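PDB 4F7K: laccase from Uncultured bacterium, which probably couples the one-electron oxidation of phenolic substrates to the reduction of dioxygen to water, as a laccase of the multicopper oxidase family. Local coordinates for residues A39-V44 with P94-F99. Residues are numbered along the deposited sequence; the frame is centred on the assembly and turned at random.
Sequences ARQGEV and PDAGTF
Q41 reaches across to P94 and A96 from the corner of a type II beta turn, R40 to E43, in a cupredoxin-like beta-sandwich domain of the multicopper oxidase. The turn carries the chain from strand 37-40 of one sheet to strand 44-51 of the other, and residues 94-96 belong to a second such passage, from strand 86-92 to strand 97-103. One hydrogen bond joins the two directly: Q41 NE2 donates an N-H to P94 O at 2.9 Å. The donor is tilted 32° from the carbonyl plane. On the other branch of the same amide, Q41 OE1 lies 3.5 Å from the methyl carbon A96 CB, a plain van der Waals approach. A chi1 of -167° sets Q41 CG anti to the backbone N and within 3.4 Å of P94 O, and the extended chain beyond carries the amide on to its bond and to the A96 methyl group. With an alanine here, the P94 carbonyl would probably lose this donor and a gap would open beside the A96 methyl.

Further out, Q41 also packs against P124 and N281, while D95 OD1 forms a salt bridge with R65. Backbone bonds from G42 and E43 to A93, and from Q41 to E122, hold the turn against its neighbours, and R92 NH1 hydrogen-bonds to the carbonyl oxygen of G42. Within the turn, E43 N hydrogen-bonds to R40 O at 3.0 Å, and the E43 side chain reaches across so that OE1 accepts from R40 N at 2.8 Å, met from above the carboxylate plane.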
loop_
_atom_site.group_PDB
_atom_site.type_symbol
_atom_site.label_atom_id
_atom_site.label_comp_id
_atom_site.label_asym_id
_atom_site.label_seq_id
_atom_site.Cartn_x
_atom_site.Cartn_y
_atom_site.Cartn_z
ATOM N N ALA A 39 13.426 4.581 7.579
ATOM C CA ALA A 39 14.467 5.608 7.403
ATOM C C ALA A 39 13.844 6.984 7.571
ATOM O O ALA A 39 12.673 7.145 7.303
ATOM C CB ALA A 39 15.094 5.477 6.022
ATOM N N ARG A 40 14.606 7.979 8.009
ATOM C CA ARG A 40 14.087 9.344 8.076
ATOM C C ARG A 40 13.976 9.919 6.657
ATOM O O ARG A 40 14.749 9.559 5.761
ATOM C CB ARG A 40 14.982 10.249 8.968
ATOM C CG ARG A 40 15.219 9.684 10.356
ATOM C CD ARG A 40 16.000 10.634 11.264
ATOM N NE ARG A 40 15.116 11.359 12.172
ATOM N N GLN A 41 12.994 10.770 6.438
ATOM C CA GLN A 41 12.907 11.511 5.176
ATOM C C GLN A 41 14.286 12.105 4.812
ATOM O O GLN A 41 14.957 12.709 5.659
ATOM C CB GLN A 41 11.896 12.656 5.342
ATOM C CG GLN A 41 11.465 13.311 4.073
ATOM C CD GLN A 41 10.409 14.409 4.286
ATOM O OE1 GLN A 41 9.937 14.647 5.399
ATOM N NE2 GLN A 41 10.039 15.067 3.206
ATOM N N GLY A 42 14.709 11.901 3.570
ATOM C CA GLY A 42 15.948 12.503 3.055
ATOM C C GLY A 42 17.115 11.538 3.090
ATOM O O GLY A 42 18.150 11.769 2.440
ATOM N N GLU A 43 16.941 10.449 3.847
ATOM C CA GLU A 43 17.999 9.461 4.055
ATOM C C GLU A 43 17.992 8.332 3.021
ATOM O O GLU A 43 17.033 8.133 2.281
ATOM C CB GLU A 43 17.894 8.828 5.436
ATOM C CG GLU A 43 18.143 9.719 6.642
ATOM C CD GLU A 43 18.094 8.915 7.966
ATOM O OE1 GLU A 43 17.389 7.843 8.044
ATOM O OE2 GLU A 43 18.763 9.367 8.931
ATOM N N VAL A 44 19.082 7.588 2.999
ATOM C CA VAL A 44 19.284 6.545 2.024
ATOM C C VAL A 44 18.857 5.206 2.594
ATOM O O VAL A 44 19.246 4.861 3.708
ATOM C CB VAL A 44 20.764 6.459 1.580
ATOM C CG1 VAL A 44 20.900 5.565 0.356
ATOM C CG2 VAL A 44 21.291 7.824 1.268
ATOM N N PRO A 94 12.339 10.643 -0.406
ATOM C CA PRO A 94 12.174 12.090 -0.277
ATOM C C PRO A 94 10.872 12.490 0.439
ATOM O O PRO A 94 10.712 13.653 0.816
ATOM C CB PRO A 94 12.147 12.552 -1.743
ATOM C CG PRO A 94 11.423 11.391 -2.435
ATOM C CD PRO A 94 11.818 10.142 -1.697
ATOM N N ASP A 95 9.938 11.552 0.594
ATOM C CA ASP A 95 8.664 11.868 1.251
ATOM C C ASP A 95 8.424 11.086 2.502
ATOM O O ASP A 95 8.620 9.864 2.530
ATOM C CB ASP A 95 7.473 11.653 0.330
ATOM C CG ASP A 95 7.703 12.195 -1.023
ATOM O OD1 ASP A 95 7.901 13.414 -1.145
ATOM O OD2 ASP A 95 7.719 11.388 -1.972
ATOM N N ALA A 96 7.954 11.787 3.524
ATOM C CA ALA A 96 7.625 11.155 4.782
ATOM C C ALA A 96 6.297 10.426 4.629
ATOM O O ALA A 96 5.330 10.997 4.136
ATOM C CB ALA A 96 7.547 12.174 5.897
ATOM N N GLY A 97 6.242 9.183 5.077
ATOM C CA GLY A 97 4.950 8.525 5.167
ATOM C C GLY A 97 5.003 7.004 5.176
ATOM O O GLY A 97 6.071 6.424 5.309
ATOM N N THR A 98 3.811 6.408 5.067
ATOM C CA THR A 98 3.596 4.967 5.024
ATOM C C THR A 98 3.606 4.495 3.574
ATOM O O THR A 98 2.744 4.859 2.744
ATOM C CB THR A 98 2.247 4.614 5.640
ATOM O OG1 THR A 98 2.160 5.201 6.934
ATOM C CG2 THR A 98 2.079 3.108 5.759
ATOM N N PHE A 99 4.624 3.714 3.266
ATOM C CA PHE A 99 4.753 3.133 1.935
ATOM C C PHE A 99 4.795 1.619 2.120
ATOM O O PHE A 99 4.574 1.141 3.242
ATOM C CB PHE A 99 5.986 3.729 1.226
ATOM C CG PHE A 99 5.857 5.217 0.989
ATOM C CD1 PHE A 99 5.051 5.711 -0.033
ATOM C CD2 PHE A 99 6.517 6.128 1.814
ATOM C CE1 PHE A 99 4.899 7.072 -0.244
ATOM C CE2 PHE A 99 6.383 7.495 1.611
ATOM C CZ PHE A 99 5.561 7.982 0.574
#